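Local coordinates for putative cathepsin d (Ixodes ricinus, PDB 5N7N), which is the zymogen of a pepsin-family (A1) peptidase that probably cuts protein chains internally, with an aspartic active site at the interface of two lobes, at residues A[56-61]-A[248-253]; A[6-11]-A[37-42]; A[148-153]-A[217-222]; A[30-35]-A[98-103]. One frame throughout, in Å; residues are numbered along the deposited sequence.

Contact 1: residues A[56-61]-A[248-253]. Unlike the reference sequence in segment 248-253: Asn249 (reference Asp).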
# COMPACT_ATOMS: atom_id res chain seq x y z
N ILE A 56 -6.00 6.90 -2.20
CA ILE A 56 -4.84 6.13 -1.76
C ILE A 56 -3.85 5.98 -2.90
O ILE A 56 -4.20 5.50 -3.97
CB ILE A 56 -5.26 4.75 -1.26
CG1 ILE A 56 -6.17 4.92 -0.06
CG2 ILE A 56 -4.04 3.93 -0.84
CD1 ILE A 56 -7.40 4.06 -0.17
N PHE A 57 -2.62 6.40 -2.65
CA PHE A 57 -1.53 6.20 -3.60
C PHE A 57 -0.95 4.82 -3.32
O PHE A 57 -0.30 4.61 -2.29
CB PHE A 57 -0.50 7.31 -3.47
CG PHE A 57 -0.99 8.63 -3.97
CD1 PHE A 57 -1.88 9.38 -3.22
CD2 PHE A 57 -0.58 9.11 -5.21
CE1 PHE A 57 -2.34 10.59 -3.69
CE2 PHE A 57 -1.05 10.32 -5.69
CZ PHE A 57 -1.93 11.06 -4.92
N ASP A 58 -1.21 3.89 -4.25
CA ASP A 58 -1.11 2.45 -4.02
C ASP A 58 -0.23 1.74 -5.06
O ASP A 58 -0.63 1.53 -6.22
CB ASP A 58 -2.51 1.82 -4.02
CG ASP A 58 -2.49 0.31 -3.75
OD1 ASP A 58 -1.51 -0.19 -3.13
OD2 ASP A 58 -3.45 -0.39 -4.15
N THR A 59 0.96 1.35 -4.61
CA THR A 59 1.90 0.63 -5.45
C THR A 59 1.44 -0.82 -5.69
O THR A 59 1.99 -1.49 -6.57
CB THR A 59 3.33 0.66 -4.86
OG1 THR A 59 3.32 0.13 -3.52
CG2 THR A 59 3.86 2.09 -4.81
N GLY A 60 0.45 -1.28 -4.92
CA GLY A 60 -0.17 -2.60 -5.10
C GLY A 60 -1.24 -2.73 -6.18
O GLY A 60 -1.74 -3.84 -6.40
N SER A 61 -1.62 -1.64 -6.83
CA SER A 61 -2.60 -1.68 -7.92
C SER A 61 -2.26 -0.65 -8.99
O SER A 61 -1.38 0.17 -8.80
CB SER A 61 -4.00 -1.45 -7.36
OG SER A 61 -4.09 -0.17 -6.75
N ALA A 248 6.26 -4.63 -3.02
CA ALA A 248 6.16 -3.42 -2.22
C ALA A 248 4.78 -2.83 -2.40
O ALA A 248 4.38 -2.53 -3.53
CB ALA A 248 7.23 -2.41 -2.62
N ASN A 249 4.07 -2.64 -1.29
CA ASN A 249 2.66 -2.28 -1.32
C ASN A 249 2.37 -1.19 -0.31
O ASN A 249 2.12 -1.47 0.85
CB ASN A 249 1.81 -3.53 -1.06
CG ASN A 249 0.31 -3.32 -1.30
OD1 ASN A 249 -0.18 -2.20 -1.51
ND2 ASN A 249 -0.43 -4.42 -1.26
N THR A 250 2.35 0.05 -0.78
CA THR A 250 1.95 1.21 0.03
C THR A 250 0.46 1.20 0.43
O THR A 250 0.04 2.06 1.20
CB THR A 250 2.21 2.52 -0.73
OG1 THR A 250 1.50 2.50 -1.98
CG2 THR A 250 3.71 2.71 -1.00
N GLY A 251 -0.31 0.25 -0.08
CA GLY A 251 -1.73 0.17 0.19
C GLY A 251 -2.08 -0.66 1.40
O GLY A 251 -3.26 -0.93 1.64
N THR A 252 -1.07 -1.10 2.15
CA THR A 252 -1.30 -1.97 3.31
C THR A 252 -0.28 -1.66 4.43
O THR A 252 0.68 -0.91 4.21
CB THR A 252 -1.30 -3.47 2.88
OG1 THR A 252 -1.97 -4.28 3.85
CG2 THR A 252 0.11 -4.02 2.64
N SER A 253 -0.52 -2.20 5.62
CA SER A 253 0.36 -2.00 6.77
C SER A 253 1.22 -3.21 7.06
O SER A 253 2.45 -3.14 6.95
CB SER A 253 -0.43 -1.62 8.01
OG SER A 253 -1.01 -0.34 7.81
O HOH W 1 3.37 -3.76 -5.65
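Thr59 OG1 is held from two directions by the partner loop: it donates to Ala248 O at 2.9 Å and accepts from Thr250 N, also at 2.9 Å, along a nearly straight bond (168°). This is half of the fireman's grip of pepsin-like peptidases, in which the Asp-Thr-Gly loops of the two lobes meet about a pseudo-twofold axis. The other half repeats it with the roles exchanged, Thr250 OG1 donating to Phe57 O at 2.8 Å and accepting from Thr59 N at 2.9 Å. Threonine suits both places because OG1, set between its own backbone N and carbonyl carbon (chi1 56° at Thr59, nearly the same at Thr250), can give and take at once, while the two methyls pack together in the buried core.

The grip brings the predicted catalytic positions, Asp58 and Asn249, close together, their side chains crossing at a slant. Asn249 stands where the reference sequence has aspartate. Their carboxylate and amide planes differ by only 20°, and Asp58 OD1 lies 2.9 Å from Asn249 OD1, a meeting of two acceptors and not a hydrogen bond. Each is steadied by an Asx turn, Gly60 N giving to Asp58 OD1 and Gly251 N to Asn249 OD1, and the glycines present no CB to the opposite oxygen. Ser61 OG holds Asp58 OD2 at 2.7 Å. A water donates to both Thr59 O and Ala248 O.

Contact 2: residues A[6-11]-A[37-42]. Unlike the reference sequence in segment 37-42: Val39 (reference Glu).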
# COMPACT_ATOMS: atom_id res chain seq x y z
N LEU A 6 1.12 13.22 1.93
CA LEU A 6 0.28 12.14 2.39
C LEU A 6 -0.19 12.35 3.83
O LEU A 6 0.54 12.89 4.68
CB LEU A 6 1.03 10.81 2.26
CG LEU A 6 1.37 10.39 0.83
CD1 LEU A 6 2.19 9.11 0.85
CD2 LEU A 6 0.09 10.20 0.03
N THR A 7 -1.42 11.92 4.10
CA THR A 7 -1.97 11.92 5.44
C THR A 7 -2.21 10.48 5.87
O THR A 7 -2.71 9.66 5.10
CB THR A 7 -3.26 12.72 5.52
OG1 THR A 7 -3.06 14.00 4.92
CG2 THR A 7 -3.70 12.90 6.98
N ARG A 8 -1.84 10.19 7.12
CA ARG A 8 -2.00 8.87 7.72
C ARG A 8 -3.28 8.88 8.53
O ARG A 8 -3.58 9.88 9.17
CB ARG A 8 -0.80 8.55 8.63
CG ARG A 8 -0.61 7.07 8.92
CD ARG A 8 0.33 6.82 10.09
NE ARG A 8 -0.43 6.80 11.35
CZ ARG A 8 -0.90 5.71 11.96
NH1 ARG A 8 -0.69 4.48 11.47
NH2 ARG A 8 -1.60 5.85 13.09
N PHE A 9 -4.02 7.78 8.49
CA PHE A 9 -5.23 7.61 9.31
C PHE A 9 -5.33 6.18 9.80
O PHE A 9 -4.79 5.26 9.20
CB PHE A 9 -6.49 7.96 8.50
CG PHE A 9 -6.73 7.06 7.32
CD1 PHE A 9 -6.14 7.33 6.08
CD2 PHE A 9 -7.54 5.93 7.43
CE1 PHE A 9 -6.34 6.50 4.99
CE2 PHE A 9 -7.75 5.10 6.35
CZ PHE A 9 -7.15 5.38 5.13
N LYS A 10 -6.07 5.99 10.88
CA LYS A 10 -6.27 4.68 11.45
C LYS A 10 -7.17 3.86 10.51
O LYS A 10 -8.27 4.29 10.17
CB LYS A 10 -6.91 4.84 12.84
CG LYS A 10 -7.09 3.55 13.61
CD LYS A 10 -7.87 3.76 14.91
CE LYS A 10 -7.10 4.62 15.90
NZ LYS A 10 -7.69 4.57 17.27
N SER A 11 -6.69 2.69 10.11
CA SER A 11 -7.39 1.86 9.14
C SER A 11 -8.75 1.39 9.67
O SER A 11 -8.97 1.36 10.89
CB SER A 11 -6.55 0.63 8.80
OG SER A 11 -6.56 -0.28 9.89
N ASP A 37 -7.66 -2.04 4.95
CA ASP A 37 -6.23 -2.03 5.33
C ASP A 37 -5.46 -0.79 4.91
O ASP A 37 -4.31 -0.59 5.32
CB ASP A 37 -5.52 -3.25 4.72
CG ASP A 37 -6.06 -4.56 5.26
OD1 ASP A 37 -6.26 -4.65 6.48
OD2 ASP A 37 -6.29 -5.51 4.48
N VAL A 38 -6.07 0.04 4.07
CA VAL A 38 -5.41 1.22 3.54
C VAL A 38 -5.25 2.27 4.63
O VAL A 38 -6.15 2.44 5.47
CB VAL A 38 -6.15 1.81 2.32
CG1 VAL A 38 -6.17 0.79 1.18
CG2 VAL A 38 -7.57 2.26 2.69
N VAL A 39 -4.11 2.95 4.63
CA VAL A 39 -3.72 3.83 5.74
C VAL A 39 -3.22 5.22 5.33
O VAL A 39 -3.23 6.12 6.17
CB VAL A 39 -2.72 3.07 6.66
CG1 VAL A 39 -1.94 4.00 7.59
CG2 VAL A 39 -3.47 2.05 7.51
N TYR A 40 -2.85 5.43 4.06
CA TYR A 40 -2.33 6.72 3.59
C TYR A 40 -3.10 7.25 2.39
O TYR A 40 -3.26 6.53 1.41
CB TYR A 40 -0.84 6.58 3.20
CG TYR A 40 0.08 6.29 4.38
CD1 TYR A 40 0.67 7.33 5.11
CD2 TYR A 40 0.38 4.97 4.76
CE1 TYR A 40 1.51 7.07 6.18
CE2 TYR A 40 1.22 4.70 5.84
CZ TYR A 40 1.78 5.75 6.55
OH TYR A 40 2.61 5.49 7.61
N TYR A 41 -3.54 8.51 2.44
CA TYR A 41 -4.18 9.15 1.29
C TYR A 41 -3.53 10.47 0.95
O TYR A 41 -2.83 11.06 1.75
CB TYR A 41 -5.69 9.36 1.50
CG TYR A 41 -6.07 10.39 2.53
CD1 TYR A 41 -6.12 11.74 2.21
CD2 TYR A 41 -6.37 10.02 3.83
CE1 TYR A 41 -6.45 12.71 3.14
CE2 TYR A 41 -6.71 10.98 4.79
CZ TYR A 41 -6.75 12.33 4.43
OH TYR A 41 -7.07 13.32 5.32
N GLY A 42 -3.83 10.95 -0.25
CA GLY A 42 -3.32 12.23 -0.73
C GLY A 42 -4.32 12.83 -1.70
O GLY A 42 -5.17 12.11 -2.25
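Strands 6-8 and 40-42 run antiparallel, their axes 4.6 Å apart at closest and at 146° to each other, with Thr7 and Tyr41 as a hydrogen-bonded pair and Arg8 and Tyr40 as the non-hydrogen-bonded pair beside it. Thr7 N gives to Tyr41 O at 2.9 Å, Tyr41 N returns to Thr7 O at 3.0 Å, and beyond the regular strand Phe9 N still reaches Val39 O at 3.0 Å.

On one face of the sheet the beta-branched Thr7 lies alongside Tyr41, its CB 4.0 Å from the ring centroid in a CH-pi contact over the face. Phe9 brings its CD1 to the edge of the same ring, 3.5 Å from Tyr41 CD2; with planes 39° apart the two rings meet obliquely, neither stacked nor edge-to-face. With CG set between its own backbone N and carbonyl carbon (chi1 63°), Phe9 folds back over the other chain, so that Val39 CA sits 4.0 Å from the ring centroid, over one face. On the opposite face the aliphatic part of Arg8 crosses the Tyr40 ring, Arg8 CG being 3.5 Å from Tyr40 CE1, and the same CG also touches CG1 of Val39, a residue that is glutamate in the reference sequence. Farther along, Ser11 rests its CB against Val39 CG2 and turns OG to Lys14 N, capping helix 12-18.

Strand 2-8 also pairs with strand 192-196, as the N-terminal prosegment strand does in pepsin-family zymogens, where it joins the sheet bridging the two lobes.

Contact 3: residues A[148-153]-A[217-222]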
# COMPACT_ATOMS: atom_id res chain seq x y z
N GLY A 148 -3.67 3.89 -8.52
CA GLY A 148 -2.69 2.82 -8.57
C GLY A 148 -1.39 3.25 -9.23
O GLY A 148 -1.39 3.96 -10.25
N LEU A 149 -0.27 2.82 -8.65
CA LEU A 149 1.06 3.18 -9.14
C LEU A 149 1.86 1.97 -9.62
O LEU A 149 3.07 2.05 -9.85
CB LEU A 149 1.83 3.94 -8.06
CG LEU A 149 1.23 5.29 -7.65
CD1 LEU A 149 1.68 5.70 -6.26
CD2 LEU A 149 1.56 6.37 -8.67
N ALA A 150 1.17 0.85 -9.81
CA ALA A 150 1.80 -0.35 -10.36
C ALA A 150 1.85 -0.30 -11.89
O ALA A 150 1.43 0.69 -12.50
CB ALA A 150 1.05 -1.58 -9.88
N TYR A 151 2.38 -1.36 -12.50
CA TYR A 151 2.53 -1.43 -13.93
C TYR A 151 1.19 -1.58 -14.68
O TYR A 151 0.23 -2.14 -14.15
CB TYR A 151 3.45 -2.61 -14.30
CG TYR A 151 4.93 -2.39 -14.05
CD1 TYR A 151 5.47 -2.45 -12.76
CD2 TYR A 151 5.81 -2.14 -15.11
CE1 TYR A 151 6.82 -2.25 -12.54
CE2 TYR A 151 7.16 -1.93 -14.89
CZ TYR A 151 7.66 -1.99 -13.61
OH TYR A 151 9.01 -1.79 -13.38
N PRO A 152 1.15 -1.14 -15.96
CA PRO A 152 -0.06 -1.24 -16.80
C PRO A 152 -0.65 -2.64 -16.98
O PRO A 152 -1.86 -2.76 -17.16
CB PRO A 152 0.40 -0.68 -18.15
CG PRO A 152 1.89 -0.72 -18.11
CD PRO A 152 2.23 -0.46 -16.68
N SER A 153 0.18 -3.68 -16.90
CA SER A 153 -0.27 -5.07 -17.09
C SER A 153 -1.33 -5.56 -16.12
O SER A 153 -1.98 -6.56 -16.40
CB SER A 153 0.93 -6.04 -16.99
OG SER A 153 1.47 -5.99 -15.69
N GLY A 217 4.17 -6.13 -12.97
CA GLY A 217 2.73 -6.02 -12.72
C GLY A 217 2.64 -5.30 -11.41
O GLY A 217 2.51 -4.08 -11.37
N TYR A 218 2.81 -6.07 -10.35
CA TYR A 218 3.08 -5.50 -9.04
C TYR A 218 4.53 -5.03 -9.10
O TYR A 218 5.27 -5.41 -10.02
CB TYR A 218 2.91 -6.55 -7.95
CG TYR A 218 1.54 -7.19 -7.92
CD1 TYR A 218 0.45 -6.54 -7.35
CD2 TYR A 218 1.34 -8.48 -8.46
CE1 TYR A 218 -0.81 -7.13 -7.31
CE2 TYR A 218 0.09 -9.08 -8.43
CZ TYR A 218 -0.98 -8.40 -7.86
OH TYR A 218 -2.21 -8.99 -7.82
N TRP A 219 4.93 -4.18 -8.15
CA TRP A 219 6.34 -3.85 -7.97
C TRP A 219 6.99 -5.02 -7.24
O TRP A 219 7.10 -5.04 -6.01
CB TRP A 219 6.52 -2.54 -7.24
CG TRP A 219 6.22 -1.35 -8.08
CD1 TRP A 219 5.04 -0.67 -8.13
CD2 TRP A 219 7.10 -0.70 -9.01
NE1 TRP A 219 5.13 0.37 -9.02
CE2 TRP A 219 6.38 0.38 -9.57
CE3 TRP A 219 8.43 -0.89 -9.39
CZ2 TRP A 219 6.94 1.25 -10.50
CZ3 TRP A 219 9.00 -0.01 -10.32
CH2 TRP A 219 8.25 1.04 -10.86
N GLN A 220 7.36 -6.02 -8.04
CA GLN A 220 7.75 -7.33 -7.55
C GLN A 220 9.24 -7.54 -7.79
O GLN A 220 9.77 -7.22 -8.86
CB GLN A 220 6.94 -8.38 -8.30
CG GLN A 220 7.02 -9.78 -7.72
CD GLN A 220 6.11 -10.77 -8.43
OE1 GLN A 220 4.97 -10.45 -8.79
NE2 GLN A 220 6.59 -11.99 -8.62
N PHE A 221 9.92 -8.10 -6.79
CA PHE A 221 11.36 -8.37 -6.88
C PHE A 221 11.69 -9.59 -6.03
O PHE A 221 10.83 -10.10 -5.28
CB PHE A 221 12.14 -7.16 -6.37
CG PHE A 221 11.63 -6.64 -5.07
CD1 PHE A 221 10.63 -5.68 -5.05
CD2 PHE A 221 12.10 -7.16 -3.87
CE1 PHE A 221 10.13 -5.22 -3.84
CE2 PHE A 221 11.60 -6.71 -2.66
CZ PHE A 221 10.62 -5.74 -2.65
N HIS A 222 12.94 -10.05 -6.16
CA HIS A 222 13.44 -11.24 -5.48
C HIS A 222 14.06 -10.90 -4.11
O HIS A 222 14.79 -9.92 -3.99
CB HIS A 222 14.46 -11.94 -6.37
CG HIS A 222 14.96 -13.24 -5.84
ND1 HIS A 222 14.23 -14.41 -5.95
CD2 HIS A 222 16.10 -13.57 -5.18
CE1 HIS A 222 14.91 -15.40 -5.38
NE2 HIS A 222 16.04 -14.91 -4.91
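Trp219 NE1 donates to Leu149 O at 2.8 Å through an almost linear bond (172°), and the backbone adds a second link, Tyr151 N to Gly217 O at 2.9 Å. Together they join the loop that follows strand 145-148, beside the active-site turn of the N-terminal half of the pepsin fold, to the turn of the hairpin formed by strands 207-216 and 219-228 in the C-terminal half. Leu149 O lies close to the indole plane, whereas the N-H meets the carbonyl from above its plane. Tryptophan suits this place because one side chain supplies both a directed N-H and a broad surface.

That surface receives Tyr151, whose edge is turned to the indole face in an inclined edge-to-face pair: the centroids of the Tyr151 ring and the Trp219 six-membered ring are 4.8 Å apart, with planes at 52°. Tyr151 CE1 comes within 3.8 Å of Trp219 CE3. The phenol is placed there by CG lying anti to the carbonyl carbon (chi1 -76°), and its OH bonds to Asp353, so the buried polar end has a partner. Arg350 makes a cation-pi contact with the same ring.

Packing is also close around Gly217, where Ala150, small enough to sit against the turn, puts its CB 3.3 Å from Gly217 O. Ser153 OG, bonded to Lys216 O, passes 3.2 Å from Gly217 CA.

Contact 4: residues A[30-35]-A[98-103]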
# COMPACT_ATOMS: atom_id res chain seq x y z
N GLU A 30 -4.32 -13.89 -5.44
CA GLU A 30 -3.09 -13.12 -5.62
C GLU A 30 -3.26 -11.88 -4.73
O GLU A 30 -4.33 -11.70 -4.12
CB GLU A 30 -2.95 -12.71 -7.09
CG GLU A 30 -4.01 -11.70 -7.52
CD GLU A 30 -4.65 -12.02 -8.85
OE1 GLU A 30 -4.67 -11.13 -9.72
OE2 GLU A 30 -5.15 -13.15 -9.01
N PRO A 31 -2.24 -11.01 -4.67
CA PRO A 31 -2.42 -9.81 -3.87
C PRO A 31 -3.58 -8.98 -4.39
O PRO A 31 -3.71 -8.78 -5.61
CB PRO A 31 -1.09 -9.06 -4.05
CG PRO A 31 -0.12 -10.14 -4.35
CD PRO A 31 -0.89 -11.05 -5.26
N LEU A 32 -4.42 -8.54 -3.46
CA LEU A 32 -5.60 -7.74 -3.72
C LEU A 32 -5.55 -6.46 -2.89
O LEU A 32 -5.02 -6.44 -1.78
CB LEU A 32 -6.87 -8.49 -3.29
CG LEU A 32 -7.26 -9.78 -3.98
CD1 LEU A 32 -8.57 -10.27 -3.37
CD2 LEU A 32 -7.37 -9.63 -5.50
N VAL A 33 -6.13 -5.40 -3.44
CA VAL A 33 -6.40 -4.19 -2.69
C VAL A 33 -7.45 -4.55 -1.65
O VAL A 33 -8.38 -5.32 -1.94
CB VAL A 33 -6.95 -3.07 -3.58
CG1 VAL A 33 -7.17 -1.79 -2.79
CG2 VAL A 33 -6.00 -2.79 -4.73
N ASN A 34 -7.29 -4.03 -0.44
CA ASN A 34 -8.30 -4.18 0.60
C ASN A 34 -8.49 -2.84 1.30
O ASN A 34 -7.59 -2.34 1.97
CB ASN A 34 -7.89 -5.28 1.58
CG ASN A 34 -9.06 -5.76 2.44
OD1 ASN A 34 -9.83 -4.95 2.96
ND2 ASN A 34 -9.18 -7.06 2.61
N LEU A 35 -9.68 -2.27 1.15
CA LEU A 35 -10.00 -0.95 1.68
C LEU A 35 -10.05 -0.91 3.21
O LEU A 35 -9.94 0.15 3.79
CB LEU A 35 -11.33 -0.45 1.10
CG LEU A 35 -11.43 -0.40 -0.43
CD1 LEU A 35 -12.78 0.15 -0.89
CD2 LEU A 35 -10.32 0.43 -1.02
N THR A 98 -14.79 -3.97 -13.72
CA THR A 98 -14.97 -4.73 -12.50
C THR A 98 -13.57 -4.98 -11.95
O THR A 98 -12.65 -5.22 -12.72
CB THR A 98 -15.66 -6.07 -12.82
OG1 THR A 98 -17.06 -5.85 -12.98
CG2 THR A 98 -15.47 -7.12 -11.72
N ILE A 99 -13.41 -4.87 -10.64
CA ILE A 99 -12.15 -5.21 -9.99
C ILE A 99 -12.47 -6.02 -8.74
O ILE A 99 -13.35 -5.65 -7.96
CB ILE A 99 -11.30 -3.98 -9.55
CG1 ILE A 99 -11.47 -2.76 -10.47
CG2 ILE A 99 -9.83 -4.39 -9.52
CD1 ILE A 99 -10.94 -1.46 -9.88
N VAL A 100 -11.74 -7.12 -8.58
CA VAL A 100 -11.84 -7.96 -7.41
C VAL A 100 -10.97 -7.35 -6.33
O VAL A 100 -9.77 -7.21 -6.51
CB VAL A 100 -11.40 -9.42 -7.73
CG1 VAL A 100 -11.37 -10.30 -6.47
CG2 VAL A 100 -12.34 -10.03 -8.77
N TYR A 101 -11.61 -6.95 -5.22
CA TYR A 101 -10.93 -6.46 -4.02
C TYR A 101 -11.18 -7.40 -2.85
O TYR A 101 -12.25 -8.01 -2.75
CB TYR A 101 -11.44 -5.07 -3.64
CG TYR A 101 -10.78 -3.91 -4.34
CD1 TYR A 101 -10.20 -4.04 -5.60
CD2 TYR A 101 -10.77 -2.65 -3.75
CE1 TYR A 101 -9.61 -2.95 -6.24
CE2 TYR A 101 -10.19 -1.56 -4.38
CZ TYR A 101 -9.61 -1.72 -5.62
OH TYR A 101 -9.04 -0.66 -6.25
N GLY A 102 -10.21 -7.49 -1.95
CA GLY A 102 -10.35 -8.26 -0.72
C GLY A 102 -11.52 -7.80 0.15
O GLY A 102 -12.10 -8.61 0.88
N SER A 103 -11.88 -6.52 0.04
CA SER A 103 -13.00 -5.94 0.78
C SER A 103 -14.37 -5.99 0.05
O SER A 103 -15.35 -5.44 0.56
CB SER A 103 -12.66 -4.48 1.18
OG SER A 103 -11.95 -3.80 0.15
O HOH W 2 -7.37 -5.69 -6.36
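The flap of the pepsin fold, the hairpin of strands 91-99 and 106-117 that lies over the active-site cleft, here rests on residues 30-35, which run through the cleft in this zymogen. The touching parts, 32-35 and 100-103, run in directions 40° apart. Gly102 N, near the flap tip, donates to Val33 O at 2.8 Å, and Leu35 N donates to Ser103 OG at 2.9 Å; a serine suits the second place because its short side chain carries a hydroxyl that can accept the Leu35 N-H.

Between these bonds Val33 lies against Tyr101. Val33 CB is centred over the ring, 3.5 Å from its centroid and just 9° off the normal, a CH-pi contact. With CG1 anti to the backbone N (chi1 -178°), one methyl reaches Tyr101 CE2 at 3.4 Å while CG2 is turned toward Asp58, predicted to be catalytic. A branched apolar residue suits a place where one branch packs on the flap ring and the other lies against the carboxylate. Leu35 CD2 meets the same ring at its edge, and the phenol OH is bonded by Trp65 NE1, a pairing that fixes the flap tyrosine as in other pepsin-like enzymes.

On either side of Val33 in the sequence, Leu32 closes over the flap backbone, its CD1 3.5 Å from Gly102 N, and the Asn34 amide lies against Gly102 and sends ND2 to Tyr28 OH. One water bridges the two chain segments, accepting from Val33 N at 3.2 Å and donating to Val100 O at 2.8 Å.

From the N terminus, contact 2 comes first: residues 6-11 pair with 37-42, closing a loop that holds helix 12-18. Residues 30-35, inside that loop, reach forward to the flap at 98-103, so contact 4 crosses contact 2. Contact 1 then joins 56-61 to 248-253, crossing contact 4, and contact 3 is nested within its long loop. Contacts 3 and 4 both touch contact 1 at the active-site loops, and contact 2 adjoins it through the sheet. Val38 of contact 2 packs on Ile56, Val33 of contact 4 on Ser61, and Leu149 N probably bonds Asp58 O. Tyr218 OH probably bonds Pro31 O, linking contact 3 to contact 4. Prosegment strand, cleft-filling chain, flap and both lobes are thus tied together.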